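PDB 3P8A: glyoxalase-like domain protein from Staphylococcus aureus, which is of unknown function but, as a glyoxalase-like member of the vicinal oxygen chelate (VOC) family, may be a metal-dependent enzyme or small-molecule binder. Local coordinates for residues A[224-229]-A[235-240]. Residues are numbered along the deposited sequence; the frame is centred on the assembly and turned at random.
Sequences TDLILK and FRIEDG
The carboxylate of Asp225 meets the guanidinium of Arg236 at its edge, the two planes only 9° apart, in a side-on, two-pronged salt bridge. Arg236 NE gives its hydrogen to Asp225 OD1 at 2.7 Å, and Arg236 NH2 reaches Asp225 OD2 at 2.9 Å; both oxygens accept through their syn lone pairs. Two nearly straight bonds in a shared plane fix how both groups are rotated. Arg236 leaves the backbone extended, CG anti to N, then bends at chi3 (-68°), and this bend swings NE and NH2 back alongside the aspartate.

The Phe235 ring sits on the other face of the sheet. Leu226 O and Ile227 CA lie at its edge, near the ring plane, while Leu228 comes in obliquely, its CD1 3.8 Å from Phe235 CE2. Farther along the same face, Leu226 CD1 approaches Ile237 CG1 at 4.4 Å. Met214 packs against Leu226, Leu228 and Phe235, and helix 201-212 lies over the row, with Leu209 on Leu226, Trp208 on Ile237 and Val205 on Thr224. The hydroxyl of Thr224 turns to Glu219 and Arg201 instead of crossing to the partner strand.

Between the two faces runs the backbone ladder. Thr224 and Ile237 exchange both N-H...O bonds, as do Leu226 and Phe235, whose Leu226 N to Phe235 O bond is 2.7 Å. Asp225 and Arg236 form the non-hydrogen-bonded pair between them, their CA atoms 4.4 Å apart. This antiparallel beta hairpin, strands 223-227 and 234-239, set between strands 215-219 and 189-198, supplies the last two strands of a beta-alpha-beta-beta-beta module, the repeating unit of the vicinal oxygen chelate fold, with the module's helix over the face that carries Leu226 and Ile237.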
loop_
_atom_site.group_PDB
_atom_site.type_symbol
_atom_site.label_atom_id
_atom_site.label_comp_id
_atom_site.label_asym_id
_atom_site.label_seq_id
_atom_site.Cartn_x
_atom_site.Cartn_y
_atom_site.Cartn_z
ATOM N N THR A 224 2.406 -3.286 18.858
ATOM C CA THR A 224 2.625 -4.664 18.431
ATOM C C THR A 224 3.360 -4.636 17.079
ATOM O O THR A 224 2.894 -3.965 16.149
ATOM C CB THR A 224 1.289 -5.369 18.250
ATOM O OG1 THR A 224 0.589 -5.307 19.478
ATOM C CG2 THR A 224 1.442 -6.838 17.788
ATOM N N ASP A 225 4.482 -5.377 16.964
ATOM C CA ASP A 225 5.205 -5.492 15.694
ATOM C C ASP A 225 4.847 -6.818 15.050
ATOM O O ASP A 225 4.858 -7.864 15.708
ATOM C CB ASP A 225 6.712 -5.405 15.884
ATOM C CG ASP A 225 7.188 -4.011 16.195
ATOM O OD1 ASP A 225 6.452 -3.053 15.882
ATOM O OD2 ASP A 225 8.285 -3.879 16.765
ATOM N N LEU A 226 4.479 -6.762 13.786
ATOM C CA LEU A 226 4.133 -7.947 12.997
ATOM C C LEU A 226 5.092 -8.070 11.805
ATOM O O LEU A 226 5.686 -7.083 11.392
ATOM C CB LEU A 226 2.677 -7.851 12.534
ATOM C CG LEU A 226 1.600 -7.780 13.629
ATOM C CD1 LEU A 226 0.214 -7.706 13.022
ATOM C CD2 LEU A 226 1.694 -8.947 14.582
ATOM N N ILE A 227 5.282 -9.291 11.286
ATOM C CA ILE A 227 6.135 -9.510 10.128
ATOM C C ILE A 227 5.497 -10.566 9.224
ATOM O O ILE A 227 4.896 -11.516 9.724
ATOM C CB ILE A 227 7.617 -9.843 10.521
ATOM C CG1 ILE A 227 8.592 -9.591 9.334
ATOM C CG2 ILE A 227 7.771 -11.266 11.138
ATOM C CD1 ILE A 227 10.183 -9.662 9.646
ATOM N N LEU A 228 5.636 -10.412 7.894
ATOM C CA LEU A 228 5.158 -11.432 6.963
ATOM C C LEU A 228 6.184 -12.558 7.011
ATOM O O LEU A 228 7.358 -12.302 7.261
ATOM C CB LEU A 228 5.075 -10.872 5.547
ATOM C CG LEU A 228 3.952 -9.914 5.251
ATOM C CD1 LEU A 228 4.309 -9.042 4.060
ATOM C CD2 LEU A 228 2.644 -10.656 5.001
ATOM N N LYS A 229 5.758 -13.803 6.786
ATOM C CA LYS A 229 6.678 -14.951 6.827
ATOM C C LYS A 229 7.785 -14.901 5.767
ATOM O O LYS A 229 8.879 -15.434 6.001
ATOM C CB LYS A 229 5.900 -16.274 6.706
ATOM C CG LYS A 229 5.296 -16.706 8.025
ATOM C CD LYS A 229 4.184 -17.733 7.842
ATOM C CE LYS A 229 3.747 -18.315 9.163
ATOM N NZ LYS A 229 3.219 -17.289 10.100
ATOM N N PHE A 235 5.718 -4.418 10.465
ATOM C CA PHE A 235 4.421 -3.758 10.497
ATOM C C PHE A 235 4.150 -3.438 11.943
ATOM O O PHE A 235 3.929 -4.346 12.752
ATOM C CB PHE A 235 3.307 -4.640 9.886
ATOM C CG PHE A 235 3.594 -4.928 8.444
ATOM C CD1 PHE A 235 3.347 -3.964 7.462
ATOM C CD2 PHE A 235 4.247 -6.102 8.069
ATOM C CE1 PHE A 235 3.672 -4.206 6.123
ATOM C CE2 PHE A 235 4.587 -6.331 6.728
ATOM C CZ PHE A 235 4.294 -5.384 5.769
ATOM N N ARG A 236 4.258 -2.156 12.294
ATOM C CA ARG A 236 4.030 -1.738 13.651
ATOM C C ARG A 236 2.648 -1.154 13.770
ATOM O O ARG A 236 2.341 -0.175 13.087
ATOM C CB ARG A 236 5.126 -0.738 14.116
ATOM C CG ARG A 236 4.880 -0.221 15.549
ATOM C CD ARG A 236 6.088 0.476 16.104
ATOM N NE ARG A 236 7.167 -0.484 16.325
ATOM C CZ ARG A 236 8.343 -0.206 16.869
ATOM N NH1 ARG A 236 8.629 1.028 17.252
ATOM N NH2 ARG A 236 9.238 -1.166 17.044
ATOM N N ILE A 237 1.808 -1.769 14.619
ATOM C CA ILE A 237 0.451 -1.302 14.937
ATOM C C ILE A 237 0.582 -0.715 16.331
ATOM O O ILE A 237 0.953 -1.422 17.266
ATOM C CB ILE A 237 -0.635 -2.432 14.908
ATOM C CG1 ILE A 237 -0.510 -3.409 13.688
ATOM C CG2 ILE A 237 -2.072 -1.883 15.096
ATOM C CD1 ILE A 237 -0.630 -2.801 12.266
ATOM N N GLU A 238 0.365 0.588 16.454
ATOM C CA GLU A 238 0.458 1.252 17.725
ATOM C C GLU A 238 -0.842 1.927 18.103
ATOM O O GLU A 238 -1.626 2.335 17.244
ATOM C CB GLU A 238 1.682 2.174 17.833
ATOM C CG GLU A 238 1.764 3.311 16.839
ATOM C CD GLU A 238 3.013 4.158 16.966
ATOM O OE1 GLU A 238 2.966 5.336 16.548
ATOM O OE2 GLU A 238 4.047 3.641 17.446
ATOM N N ASP A 239 -1.082 1.992 19.407
ATOM C CA ASP A 239 -2.266 2.633 19.963
ATOM C C ASP A 239 -2.218 4.116 19.586
ATOM O O ASP A 239 -1.155 4.722 19.616
ATOM C CB ASP A 239 -2.243 2.519 21.493
ATOM C CG ASP A 239 -2.428 1.114 22.021
ATOM O OD1 ASP A 239 -3.054 0.298 21.321
ATOM O OD2 ASP A 239 -1.964 0.838 23.150
ATOM N N GLY A 240 -3.353 4.664 19.199
ATOM C CA GLY A 240 -3.423 6.076 18.862
ATOM C C GLY A 240 -4.808 6.629 19.041
ATOM O O GLY A 240 -5.775 5.878 19.191
#